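Local coordinates for protein lactaldehyde dehydrogenase (Methanocaldococcus jannaschii, PDB 3PQA) that oxidises lactaldehyde to lactate with NAD, a step in the biosynthesis of coenzyme F420, and works as a homotetramer, at residues Lys26-Leu31 with Lys168-Cys173; Pro247-Lys252 with Leu408-Asn413; Lys265-Tyr270 with Glu293-Lys298; Lys300-Gly305 with Phe351-Leu356; Glu327-Lys332 with Cys365-Phe370. One frame throughout, in Å; residues are numbered along the deposited sequence. Where two conformers were deposited one is given.

Contact 1: residues Lys26-Leu31 with Lys168-Cys173; sequences KKIPAL and KAPLVC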
# COMPACT_ATOMS: atom_id res chain seq x y z
N LYS B 26 -44.91 17.76 -5.06
CA LYS B 26 -45.56 16.70 -5.81
C LYS B 26 -45.80 15.47 -4.94
O LYS B 26 -45.48 15.46 -3.76
CB LYS B 26 -44.75 16.31 -7.04
CG LYS B 26 -43.35 15.80 -6.74
CD LYS B 26 -42.76 15.12 -7.95
CE LYS B 26 -42.60 16.07 -9.13
NZ LYS B 26 -42.35 15.28 -10.37
N LYS B 27 -46.39 14.46 -5.56
CA LYS B 27 -46.67 13.20 -4.90
C LYS B 27 -45.93 12.10 -5.64
O LYS B 27 -45.89 12.07 -6.87
CB LYS B 27 -48.18 12.95 -4.84
CG LYS B 27 -48.93 13.82 -3.81
CD LYS B 27 -50.44 13.56 -3.80
CE LYS B 27 -50.80 12.17 -3.26
NZ LYS B 27 -50.80 12.09 -1.77
N ILE B 28 -45.30 11.21 -4.88
CA ILE B 28 -44.48 10.15 -5.47
C ILE B 28 -44.95 8.78 -4.98
O ILE B 28 -45.76 8.69 -4.04
CB ILE B 28 -42.98 10.39 -5.15
CG1 ILE B 28 -42.71 10.22 -3.65
CG2 ILE B 28 -42.53 11.76 -5.65
CD1 ILE B 28 -41.23 10.19 -3.29
N PRO B 29 -44.46 7.70 -5.62
CA PRO B 29 -44.89 6.37 -5.17
C PRO B 29 -44.38 5.99 -3.78
O PRO B 29 -43.26 6.36 -3.39
CB PRO B 29 -44.30 5.43 -6.24
CG PRO B 29 -43.96 6.32 -7.41
CD PRO B 29 -43.57 7.62 -6.80
N ALA B 30 -45.21 5.29 -3.03
CA ALA B 30 -44.77 4.67 -1.78
C ALA B 30 -45.00 3.17 -1.90
O ALA B 30 -46.14 2.69 -1.92
CB ALA B 30 -45.49 5.24 -0.58
N LEU B 31 -43.90 2.44 -1.98
CA LEU B 31 -43.94 1.00 -2.15
C LEU B 31 -44.39 0.30 -0.87
O LEU B 31 -44.05 0.71 0.23
CB LEU B 31 -42.55 0.49 -2.55
CG LEU B 31 -42.12 0.61 -4.01
CD1 LEU B 31 -42.18 2.04 -4.53
CD2 LEU B 31 -40.72 0.05 -4.15
N LYS B 168 -37.98 12.82 3.03
CA LYS B 168 -37.97 14.24 3.36
C LYS B 168 -37.39 15.10 2.23
O LYS B 168 -37.65 16.29 2.16
CB LYS B 168 -37.21 14.47 4.66
CG LYS B 168 -37.98 14.03 5.87
CD LYS B 168 -37.09 13.98 7.09
CE LYS B 168 -37.76 13.20 8.20
NZ LYS B 168 -36.71 12.82 9.16
N ALA B 169 -36.58 14.48 1.37
CA ALA B 169 -36.04 15.16 0.19
C ALA B 169 -35.67 14.17 -0.91
O ALA B 169 -34.51 14.09 -1.30
CB ALA B 169 -34.82 16.02 0.57
N PRO B 170 -36.67 13.43 -1.44
CA PRO B 170 -36.42 12.36 -2.41
C PRO B 170 -36.22 12.79 -3.87
O PRO B 170 -35.73 12.00 -4.67
CB PRO B 170 -37.69 11.51 -2.30
CG PRO B 170 -38.77 12.52 -2.00
CD PRO B 170 -38.11 13.62 -1.18
N LEU B 171 -36.57 14.03 -4.21
CA LEU B 171 -36.67 14.38 -5.64
C LEU B 171 -35.34 14.35 -6.40
O LEU B 171 -35.29 13.93 -7.57
CB LEU B 171 -37.42 15.70 -5.86
CG LEU B 171 -38.85 15.76 -5.31
CD1 LEU B 171 -39.49 17.09 -5.68
CD2 LEU B 171 -39.72 14.58 -5.78
N VAL B 172 -34.27 14.77 -5.74
CA VAL B 172 -32.98 14.73 -6.41
C VAL B 172 -32.56 13.28 -6.65
O VAL B 172 -31.88 13.00 -7.63
CB VAL B 172 -31.89 15.54 -5.68
CG1 VAL B 172 -31.27 14.76 -4.53
CG2 VAL B 172 -30.83 16.00 -6.68
N CYS B 173 -32.98 12.37 -5.76
CA CYS B 173 -32.67 10.93 -5.88
C CYS B 173 -33.43 10.28 -7.01
O CYS B 173 -32.91 9.38 -7.69
CB CYS B 173 -32.96 10.21 -4.57
SG CYS B 173 -31.86 10.78 -3.26

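Contact 2: residues Pro247-Lys252 with Leu408-Asn413; sequences PNIVLK and LKFAEN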
# COMPACT_ATOMS: atom_id res chain seq x y z
N PRO B 247 -17.70 18.33 19.25
CA PRO B 247 -17.10 19.41 20.05
C PRO B 247 -16.00 20.13 19.30
O PRO B 247 -15.17 19.49 18.65
CB PRO B 247 -16.52 18.67 21.26
CG PRO B 247 -16.10 17.34 20.68
CD PRO B 247 -17.20 17.01 19.67
N ASN B 248 -16.04 21.46 19.38
CA ASN B 248 -15.05 22.31 18.73
C ASN B 248 -14.39 23.13 19.83
O ASN B 248 -15.05 23.86 20.51
CB ASN B 248 -15.74 23.21 17.70
CG ASN B 248 -16.17 22.45 16.43
OD1 ASN B 248 -15.63 22.69 15.36
ND2 ASN B 248 -17.17 21.56 16.55
N ILE B 249 -13.07 23.02 19.93
CA ILE B 249 -12.31 23.51 21.09
C ILE B 249 -11.47 24.69 20.67
O ILE B 249 -10.75 24.60 19.69
CB ILE B 249 -11.38 22.39 21.61
CG1 ILE B 249 -12.22 21.25 22.19
CG2 ILE B 249 -10.30 22.95 22.60
CD1 ILE B 249 -11.50 19.93 22.35
N VAL B 250 -11.55 25.79 21.42
CA VAL B 250 -10.79 26.99 21.07
C VAL B 250 -9.86 27.26 22.24
O VAL B 250 -10.32 27.67 23.31
CB VAL B 250 -11.71 28.21 20.84
CG1 VAL B 250 -10.89 29.48 20.51
CG2 VAL B 250 -12.72 27.93 19.73
N LEU B 251 -8.56 27.00 22.04
CA LEU B 251 -7.56 27.26 23.09
C LEU B 251 -7.20 28.75 23.14
O LEU B 251 -7.45 29.48 22.20
CB LEU B 251 -6.31 26.41 22.89
CG LEU B 251 -6.49 24.89 22.92
CD1 LEU B 251 -5.14 24.21 23.01
CD2 LEU B 251 -7.34 24.48 24.10
N LYS B 252 -6.60 29.18 24.24
CA LYS B 252 -6.34 30.61 24.44
C LYS B 252 -5.33 31.20 23.44
O LYS B 252 -5.28 32.42 23.29
CB LYS B 252 -5.89 30.89 25.88
CG LYS B 252 -4.55 30.28 26.26
CD LYS B 252 -4.24 30.53 27.74
CE LYS B 252 -2.92 29.91 28.15
NZ LYS B 252 -2.99 28.41 28.17
N LEU B 408 -1.20 17.98 19.15
CA LEU B 408 -0.95 16.54 19.08
C LEU B 408 -1.57 15.80 20.25
O LEU B 408 -2.13 14.71 20.07
CB LEU B 408 0.54 16.23 19.00
CG LEU B 408 1.31 16.85 17.83
CD1 LEU B 408 2.79 16.47 17.90
CD2 LEU B 408 0.70 16.47 16.48
N LYS B 409 -1.47 16.39 21.44
CA LYS B 409 -2.09 15.82 22.65
C LYS B 409 -3.59 15.69 22.44
O LYS B 409 -4.15 14.61 22.66
CB LYS B 409 -1.78 16.68 23.88
CG LYS B 409 -2.42 16.19 25.18
CD LYS B 409 -2.23 17.21 26.31
CE LYS B 409 -3.56 17.57 26.96
NZ LYS B 409 -3.56 18.96 27.56
N PHE B 410 -4.23 16.77 22.01
CA PHE B 410 -5.68 16.75 21.75
C PHE B 410 -6.02 15.77 20.64
O PHE B 410 -6.97 14.99 20.77
CB PHE B 410 -6.20 18.15 21.44
CG PHE B 410 -6.53 18.96 22.67
CD1 PHE B 410 -5.53 19.62 23.36
CD2 PHE B 410 -7.84 19.06 23.13
CE1 PHE B 410 -5.83 20.39 24.49
CE2 PHE B 410 -8.15 19.82 24.26
CZ PHE B 410 -7.14 20.48 24.95
N ALA B 411 -5.25 15.80 19.54
CA ALA B 411 -5.52 14.91 18.40
C ALA B 411 -5.50 13.44 18.80
O ALA B 411 -6.35 12.66 18.35
CB ALA B 411 -4.54 15.17 17.25
N GLU B 412 -4.55 13.08 19.65
CA GLU B 412 -4.44 11.68 20.05
C GLU B 412 -5.49 11.28 21.08
O GLU B 412 -5.96 10.14 21.05
CB GLU B 412 -3.03 11.36 20.52
CG GLU B 412 -2.04 11.42 19.37
CD GLU B 412 -0.61 11.27 19.82
OE1 GLU B 412 0.27 11.17 18.95
OE2 GLU B 412 -0.38 11.26 21.05
N ASN B 413 -5.87 12.21 21.95
CA ASN B 413 -6.76 11.89 23.06
C ASN B 413 -8.24 12.12 22.84
O ASN B 413 -9.05 11.64 23.63
CB ASN B 413 -6.26 12.59 24.32
CG ASN B 413 -4.97 12.01 24.82
OD1 ASN B 413 -4.85 10.79 24.96
ND2 ASN B 413 -4.00 12.86 25.09

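Contact 3: residues Lys265-Tyr270 with Glu293-Lys298; sequences KGSFIY and EMFVNK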
# COMPACT_ATOMS: atom_id res chain seq x y z
N LYS B 265 -19.12 28.99 9.74
CA LYS B 265 -19.42 27.99 8.70
C LYS B 265 -19.88 26.67 9.32
O LYS B 265 -20.94 26.14 8.98
CB LYS B 265 -18.20 27.74 7.81
CG LYS B 265 -17.82 28.93 6.93
CD LYS B 265 -16.69 28.56 6.00
CE LYS B 265 -15.71 29.73 5.78
NZ LYS B 265 -16.10 30.69 4.71
N GLY B 266 -19.09 26.15 10.25
CA GLY B 266 -19.35 24.84 10.86
C GLY B 266 -20.66 24.80 11.63
O GLY B 266 -21.34 23.76 11.68
N SER B 267 -21.02 25.94 12.22
CA SER B 267 -22.25 26.06 12.99
C SER B 267 -23.49 26.20 12.11
O SER B 267 -24.55 25.67 12.46
CB SER B 267 -22.17 27.29 13.90
OG SER B 267 -21.24 27.07 14.93
N PHE B 268 -23.36 26.89 10.98
CA PHE B 268 -24.56 27.37 10.29
C PHE B 268 -24.77 26.92 8.86
O PHE B 268 -25.86 27.07 8.33
CB PHE B 268 -24.71 28.89 10.46
CG PHE B 268 -24.76 29.32 11.91
CD1 PHE B 268 -25.77 28.85 12.75
CD2 PHE B 268 -23.78 30.16 12.43
CE1 PHE B 268 -25.82 29.23 14.09
CE2 PHE B 268 -23.82 30.55 13.78
CZ PHE B 268 -24.86 30.07 14.61
N ILE B 269 -23.75 26.32 8.24
CA ILE B 269 -23.96 25.63 6.97
C ILE B 269 -25.15 24.66 7.07
O ILE B 269 -25.28 23.91 8.04
CB ILE B 269 -22.67 24.88 6.51
CG1 ILE B 269 -21.68 25.87 5.88
CG2 ILE B 269 -22.98 23.72 5.53
CD1 ILE B 269 -22.10 26.40 4.51
N TYR B 270 -26.00 24.69 6.03
CA TYR B 270 -27.25 23.92 5.95
C TYR B 270 -28.05 23.94 7.26
O TYR B 270 -28.64 22.93 7.67
CB TYR B 270 -27.01 22.49 5.39
CG TYR B 270 -28.30 21.78 4.99
CD1 TYR B 270 -29.28 22.43 4.23
CD2 TYR B 270 -28.53 20.46 5.36
CE1 TYR B 270 -30.46 21.77 3.86
CE2 TYR B 270 -29.72 19.80 5.01
CZ TYR B 270 -30.67 20.46 4.25
OH TYR B 270 -31.84 19.80 3.91
N GLU B 293 -18.30 37.56 21.78
CA GLU B 293 -18.68 38.81 21.13
C GLU B 293 -18.46 38.74 19.61
O GLU B 293 -19.35 39.09 18.83
CB GLU B 293 -17.93 40.00 21.73
CG GLU B 293 -18.33 41.34 21.13
CD GLU B 293 -17.37 42.47 21.46
OE1 GLU B 293 -17.66 43.60 21.04
OE2 GLU B 293 -16.34 42.24 22.12
N MET B 294 -17.27 38.27 19.20
CA MET B 294 -16.94 38.17 17.78
C MET B 294 -17.88 37.18 17.07
O MET B 294 -18.35 37.44 15.96
CB MET B 294 -15.46 37.75 17.58
CG MET B 294 -14.41 38.74 18.12
SD MET B 294 -12.72 38.04 18.27
CE MET B 294 -12.31 37.82 16.56
N PHE B 295 -18.15 36.05 17.72
CA PHE B 295 -18.96 34.98 17.13
C PHE B 295 -20.43 35.38 16.97
O PHE B 295 -21.01 35.21 15.91
CB PHE B 295 -18.81 33.72 17.98
CG PHE B 295 -19.48 32.50 17.41
CD1 PHE B 295 -19.00 31.88 16.26
CD2 PHE B 295 -20.58 31.95 18.06
CE1 PHE B 295 -19.62 30.74 15.75
CE2 PHE B 295 -21.21 30.81 17.57
CZ PHE B 295 -20.74 30.21 16.41
N VAL B 296 -21.02 35.96 18.02
CA VAL B 296 -22.39 36.48 17.94
C VAL B 296 -22.52 37.55 16.85
O VAL B 296 -23.45 37.51 16.04
CB VAL B 296 -22.85 37.02 19.32
CG1 VAL B 296 -24.15 37.80 19.20
CG2 VAL B 296 -23.01 35.87 20.33
N ASN B 297 -21.56 38.48 16.80
CA ASN B 297 -21.58 39.57 15.81
C ASN B 297 -21.59 39.11 14.36
O ASN B 297 -22.28 39.69 13.53
CB ASN B 297 -20.43 40.56 16.04
CG ASN B 297 -20.70 41.50 17.19
OD1 ASN B 297 -21.79 41.51 17.76
ND2 ASN B 297 -19.70 42.31 17.54
N LYS B 298 -20.83 38.05 14.07
CA LYS B 298 -20.77 37.48 12.73
C LYS B 298 -22.04 36.68 12.44
O LYS B 298 -22.52 36.67 11.31
CB LYS B 298 -19.51 36.62 12.55
CG LYS B 298 -18.17 37.37 12.67
CD LYS B 298 -17.83 38.26 11.47
CE LYS B 298 -16.31 38.35 11.28
NZ LYS B 298 -15.92 38.70 9.87

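Contact 4: residues Lys300-Gly305 with Phe351-Leu356; sequences KVLNVG and FYPTIL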
# COMPACT_ATOMS: atom_id res chain seq x y z
N LYS B 300 -25.02 37.32 13.68
CA LYS B 300 -26.07 38.35 13.54
C LYS B 300 -26.38 38.79 12.12
O LYS B 300 -27.52 39.15 11.81
CB LYS B 300 -25.65 39.62 14.29
CG LYS B 300 -26.06 39.67 15.71
CD LYS B 300 -25.78 41.06 16.27
CE LYS B 300 -26.11 41.13 17.74
NZ LYS B 300 -25.67 42.43 18.32
N VAL B 301 -25.36 38.81 11.27
CA VAL B 301 -25.48 39.39 9.94
C VAL B 301 -25.78 38.35 8.86
O VAL B 301 -25.85 38.68 7.68
CB VAL B 301 -24.23 40.26 9.57
CG1 VAL B 301 -24.04 41.38 10.58
CG2 VAL B 301 -22.98 39.40 9.45
N LEU B 302 -25.97 37.09 9.27
CA LEU B 302 -26.35 36.03 8.34
C LEU B 302 -27.74 36.29 7.76
O LEU B 302 -28.64 36.77 8.46
CB LEU B 302 -26.29 34.65 9.00
CG LEU B 302 -24.94 34.14 9.52
CD1 LEU B 302 -25.17 32.87 10.35
CD2 LEU B 302 -23.93 33.87 8.39
N ASN B 303 -27.90 36.01 6.47
CA ASN B 303 -29.19 36.16 5.82
C ASN B 303 -29.98 34.86 5.91
O ASN B 303 -29.61 33.83 5.34
CB ASN B 303 -29.04 36.62 4.37
CG ASN B 303 -28.40 38.00 4.25
OD1 ASN B 303 -28.77 38.94 4.96
ND2 ASN B 303 -27.44 38.13 3.35
N VAL B 304 -31.08 34.95 6.65
CA VAL B 304 -31.95 33.83 6.92
C VAL B 304 -33.19 33.99 6.05
O VAL B 304 -33.86 35.01 6.12
CB VAL B 304 -32.34 33.81 8.42
CG1 VAL B 304 -33.16 32.56 8.75
CG2 VAL B 304 -31.09 33.91 9.30
N GLY B 305 -33.49 33.00 5.22
CA GLY B 305 -34.63 33.15 4.32
C GLY B 305 -34.75 32.08 3.26
O GLY B 305 -34.35 30.93 3.47
N PHE B 351 -35.61 28.35 11.28
CA PHE B 351 -35.05 28.51 12.61
C PHE B 351 -33.84 29.43 12.56
O PHE B 351 -32.89 29.18 11.82
CB PHE B 351 -34.67 27.15 13.22
CG PHE B 351 -34.78 27.12 14.72
CD1 PHE B 351 -33.82 27.76 15.51
CD2 PHE B 351 -35.85 26.49 15.34
CE1 PHE B 351 -33.91 27.75 16.89
CE2 PHE B 351 -35.97 26.49 16.72
CZ PHE B 351 -35.00 27.12 17.50
N TYR B 352 -33.87 30.49 13.37
CA TYR B 352 -32.82 31.50 13.30
C TYR B 352 -31.56 31.08 14.05
O TYR B 352 -31.64 30.35 15.05
CB TYR B 352 -33.37 32.86 13.79
CG TYR B 352 -34.33 33.43 12.78
CD1 TYR B 352 -35.63 32.94 12.68
CD2 TYR B 352 -33.93 34.42 11.89
CE1 TYR B 352 -36.51 33.43 11.72
CE2 TYR B 352 -34.80 34.92 10.93
CZ TYR B 352 -36.09 34.41 10.85
OH TYR B 352 -36.96 34.91 9.91
N PRO B 353 -30.38 31.50 13.55
CA PRO B 353 -29.13 31.26 14.26
C PRO B 353 -29.27 31.56 15.76
O PRO B 353 -29.68 32.67 16.14
CB PRO B 353 -28.16 32.21 13.56
CG PRO B 353 -28.62 32.16 12.13
CD PRO B 353 -30.14 32.13 12.23
N THR B 354 -28.98 30.55 16.57
CA THR B 354 -29.23 30.59 18.01
C THR B 354 -27.94 30.22 18.76
O THR B 354 -27.28 29.23 18.43
CB THR B 354 -30.40 29.65 18.38
OG1 THR B 354 -31.61 30.16 17.79
CG2 THR B 354 -30.60 29.55 19.89
N ILE B 355 -27.57 31.04 19.73
CA ILE B 355 -26.33 30.87 20.46
C ILE B 355 -26.64 31.04 21.95
O ILE B 355 -27.32 31.98 22.33
CB ILE B 355 -25.29 31.91 20.02
CG1 ILE B 355 -25.05 31.83 18.51
CG2 ILE B 355 -23.97 31.74 20.80
CD1 ILE B 355 -24.17 32.93 17.96
N LEU B 356 -26.15 30.11 22.76
CA LEU B 356 -26.31 30.19 24.20
C LEU B 356 -24.98 29.94 24.88
O LEU B 356 -24.17 29.14 24.40
CB LEU B 356 -27.31 29.15 24.70
CG LEU B 356 -28.77 29.21 24.26
CD1 LEU B 356 -28.96 28.45 22.95
CD2 LEU B 356 -29.66 28.62 25.33
O HOH W 1 -35.78 35.84 7.84

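Contact 5: residues Glu327-Lys332 with Cys365-Phe370; sequences EKVVEK and CKTETF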
# COMPACT_ATOMS: atom_id res chain seq x y z
N GLU B 327 -37.15 23.99 19.22
CA GLU B 327 -37.67 25.06 20.06
C GLU B 327 -37.80 24.62 21.51
O GLU B 327 -37.40 25.35 22.43
CB GLU B 327 -39.03 25.50 19.51
CG GLU B 327 -39.69 26.68 20.21
CD GLU B 327 -40.89 27.17 19.43
OE1 GLU B 327 -41.85 26.39 19.20
OE2 GLU B 327 -40.89 28.35 19.03
N LYS B 328 -38.35 23.42 21.71
CA LYS B 328 -38.53 22.84 23.04
C LYS B 328 -37.21 22.54 23.74
O LYS B 328 -37.09 22.72 24.95
CB LYS B 328 -39.37 21.57 22.97
CG LYS B 328 -40.85 21.82 22.77
CD LYS B 328 -41.55 20.57 22.30
CE LYS B 328 -43.00 20.86 21.99
NZ LYS B 328 -43.58 19.79 21.14
N VAL B 329 -36.23 22.09 22.97
CA VAL B 329 -34.91 21.78 23.50
C VAL B 329 -34.22 23.08 23.93
O VAL B 329 -33.59 23.13 24.99
CB VAL B 329 -34.05 21.01 22.47
CG1 VAL B 329 -32.65 20.77 23.01
CG2 VAL B 329 -34.70 19.67 22.11
N VAL B 330 -34.34 24.12 23.12
CA VAL B 330 -33.78 25.42 23.50
C VAL B 330 -34.43 25.93 24.80
O VAL B 330 -33.73 26.34 25.73
CB VAL B 330 -33.86 26.45 22.34
CG1 VAL B 330 -33.39 27.83 22.80
CG2 VAL B 330 -33.02 25.97 21.17
N GLU B 331 -35.75 25.85 24.88
CA GLU B 331 -36.49 26.20 26.10
C GLU B 331 -35.97 25.46 27.33
O GLU B 331 -35.74 26.07 28.38
CB GLU B 331 -37.98 25.93 25.92
CG GLU B 331 -38.68 26.99 25.09
CD GLU B 331 -40.16 26.70 24.90
OE1 GLU B 331 -40.77 25.99 25.74
OE2 GLU B 331 -40.73 27.22 23.91
N LYS B 332 -35.77 24.15 27.20
CA LYS B 332 -35.18 23.32 28.25
C LYS B 332 -33.77 23.81 28.62
O LYS B 332 -33.46 23.98 29.80
CB LYS B 332 -35.16 21.84 27.82
CG LYS B 332 -34.67 20.84 28.87
CD LYS B 332 -35.76 20.53 29.91
CE LYS B 332 -35.32 19.39 30.83
NZ LYS B 332 -34.34 19.86 31.85
N CYS B 365 -25.32 19.95 25.43
CA CYS B 365 -24.03 19.24 25.38
C CYS B 365 -24.18 17.73 25.14
O CYS B 365 -23.20 17.03 24.88
CB CYS B 365 -23.22 19.49 26.65
SG CYS B 365 -22.78 21.22 26.91
N LYS B 366 -25.42 17.23 25.24
CA LYS B 366 -25.67 15.81 25.10
C LYS B 366 -26.62 15.50 23.95
O LYS B 366 -26.86 14.34 23.65
CB LYS B 366 -26.23 15.23 26.41
CG LYS B 366 -25.25 15.22 27.58
CD LYS B 366 -24.06 14.26 27.32
CE LYS B 366 -23.23 13.98 28.60
NZ LYS B 366 -23.98 13.16 29.61
N THR B 367 -27.15 16.54 23.31
CA THR B 367 -28.23 16.37 22.36
C THR B 367 -27.83 16.83 20.96
O THR B 367 -27.45 17.99 20.77
CB THR B 367 -29.50 17.13 22.83
OG1 THR B 367 -29.84 16.73 24.16
CG2 THR B 367 -30.69 16.89 21.90
N GLU B 368 -27.92 15.92 19.99
CA GLU B 368 -27.75 16.31 18.59
C GLU B 368 -29.04 16.95 18.09
O GLU B 368 -30.06 16.26 17.94
CB GLU B 368 -27.38 15.10 17.71
CG GLU B 368 -27.11 15.49 16.26
CD GLU B 368 -26.72 14.31 15.37
OE1 GLU B 368 -27.22 13.18 15.58
OE2 GLU B 368 -25.93 14.52 14.44
N THR B 369 -29.01 18.25 17.83
CA THR B 369 -30.23 18.98 17.48
C THR B 369 -30.44 19.10 15.96
O THR B 369 -31.54 19.42 15.52
CB THR B 369 -30.27 20.39 18.12
OG1 THR B 369 -29.15 21.15 17.66
CG2 THR B 369 -30.25 20.32 19.65
N PHE B 370 -29.41 18.86 15.16
CA PHE B 370 -29.53 19.07 13.71
C PHE B 370 -30.21 20.41 13.44
O PHE B 370 -31.26 20.49 12.77
CB PHE B 370 -30.31 17.92 13.05
CG PHE B 370 -29.48 17.09 12.10
CD1 PHE B 370 -28.25 16.56 12.51
CD2 PHE B 370 -29.93 16.83 10.82
CE1 PHE B 370 -27.49 15.79 11.64
CE2 PHE B 370 -29.17 16.07 9.94
CZ PHE B 370 -27.95 15.55 10.35

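Contact 1: residues Lys26-Leu31 with Lys168-Cys173
Chi1 of I28 (67°) sets CG1 in the crowded position between the backbone N and the carbonyl carbon, and chi2 (170°) then extends CD1 toward P170; in L171 a chi1 of -58° with an extended chi2 carries CD2 toward the strand. The I28 CD1 methyl comes 3.6 Å from P170 CG, while its other branch, CG2, lies 4.0 Å from L171 CD2. The same leucine methyl is covered by the aliphatic part of K26, whose CD is 3.8 Å away. Beta-branched I28 can thus serve two neighbours at once, and P170 offers it a compact apolar ring near the N-terminal end of helix 171-186. V16, on the antiparallel partner strand 14-17, also touches I28, P170 and L171. Since only methyl and methylene groups meet and no directional bond crosses between the segments, the fit depends on shape; the pairing of strand 24-28 with 14-17 and the hydrogen bond from L171 N to D83 fix each partner separately.

Contact 2: residues Pro247-Lys252 with Leu408-Asn413
I249 and L251 meet F410 on helix 404-413, the connection of a beta-alpha-beta crossover between parallel strands 396-400 and 418-421; the helix packs here on strand 246-250, the parallel neighbour of 396-400, and on the residue just beyond it. The cross-segment interactions are all apolar. I249 offers two branches to the CD2-CE2 flank of the ring: CD1 is 3.8 Å from F410 CD2, and CG2 is 4.1 Å from F410 CE2. L251 takes the far end, with CD2 at 4.1 Å from F410 CZ. Both aliphatic chains approach the ring obliquely. The flat ring reaches from the helix to two residues spaced two apart in sequence, and all three are buried. Polar interactions lie outside this cluster: N248 OD1 accepts a hydrogen bond from S425 N, and helix turns are closed by ordinary backbone bonds. On the outer part of the helix, A411 O accepts a hydrogen bond from K458 of a second subunit. The other leucine methyl, L251 CD1, stands 4.2 Å from F410 CE1.

Contact 3: residues Lys265-Tyr270 with Glu293-Lys298
Strand 246-250, helix 256-268 and the parallel strand 278-284 form a beta-alpha-beta crossover of the mixed sheet, with helix 288-300 following, and the two helices meet where F295 projects from the second to S267 and F268 near the end of the first. The tip of the F295 ring does the touching. Its CZ is 3.5 Å from S267 OG, which lies at the ring edge and in its plane, and 4.1 Å from F268 CE2, which approaches obliquely. An edge approach suits the pair electrostatically, since the rim of an aromatic ring carries slight positive charge and can face a hydroxyl oxygen. The hydroxyl itself is engaged within its own helix, through a hydrogen bond with L263 O, so this small polar group can be buried beside aromatic rings. With CG anti to the backbone N (chi1 -174°), F295 sends its ring out from the helix toward its partners. F268 extends from the opposite direction, and one face of its ring is covered by CB of S267, 3.5 Å above the plane and over the centre. F295 also packs on I264 of the first helix and meets the F291 ring, planes about 15° apart. Both helices pack on the sheet: I374 of strand 373-379 touches S267 and F268, I376 touches F295, and strand 350-357 adds P353 to F268 and I355 to F295.

Contact 4: residues Lys300-Gly305 with Phe351-Leu356
V304 is the bump of this contact, a branched side chain from the loop after helix 288-300 set between the ring of Y352 and the pyrrolidine of P353, in the irregular part of strand 350-357. Its CG1 methyl rests over one face of the tyrosine, 3.9 Å from the centroid and 25° off the ring normal, a CH-pi contact displaced toward the rim near CE2. With CG1 anti to the backbone N (chi1 -175°), the other methyl, CG2, passes alongside the proline and comes 3.6 Å from P353 CD. L302, two residues earlier on the same side of the chain, brings its CD1 to 3.9 Å from P353 CG, next to the carbon that V304 uses. Rigid P353 thus offers one edge to two aliphatic tips. A water molecule donates to V304 O at 2.7 Å and is hydrogen-bonded to Y352 OH at 2.6 Å. Tyrosine suits this partly exposed place because its ring covers a methyl while its hydroxyl meets water. The chemistry is therefore mixed, apolar between side chains, with a single water joining the loop carbonyl V304 O to the tyrosine hydroxyl.

Contact 5: residues Glu327-Lys332 with Cys365-Phe370
V329 faces T367 and T369 where helix 320-335 lies beside the loop joining strands 350-357 and 373-379 of the mixed sheet, part of the aldehyde dehydrogenase fold. From the CA of V329, the CB bond points to the loop, and at CB the chain divides. The CG1 branch, anti to the backbone N (chi1 177°), makes the contact: it meets CG2 of T369 at 4.2 Å and, more distantly, CG2 of T367 at 4.5 Å. The CG2 branch, beside the backbone N, stays farther off. One methyl of the helix thus faces two methyls from alternate residues of the loop, a loose apolar touch of small area. Valine suits such a spot because a short apolar side chain matches the threonine methyls. Threonine offers a methyl on one branch and a polar atom on the other: T367 OG1 is hydrogen-bonded to I363 O, so the hydroxyl is satisfied within its own loop. L364 adds a further apolar partner to V329, while E368 OE2 accepts a hydrogen bond from G244 N and F370 O accepts one from H322. The side chain of T367 is about 11 Å from that of S223, which probably binds NAD, and that of T369 about 12 Å from that of C275, the probable catalytic cysteine. The chi1 of 60° in T369 leaves CG2 anti to the carbonyl carbon, directed at V329 CG1.

How the contacts relate
Contacts 2 and 3 are buried, whereas contacts 1, 4 and 5 are partly exposed. Contact 1 stands apart, its centre about 42 Å from that of contact 2, and joins a separate hairpin to a helix. The other four gather on the mixed sheet containing strand 246-250. Contacts 3 and 4 touch directly and share the apolar region between helix 288-300 and strand 350-357. Contact 4 also reaches contact 5 through F351 and E327. Aromatic rings carry contacts 2, 3 and 4, while contacts 1 and 5 rely on aliphatic groups. Only contact 4 adds a bridging water, which sits at its partly exposed tyrosine.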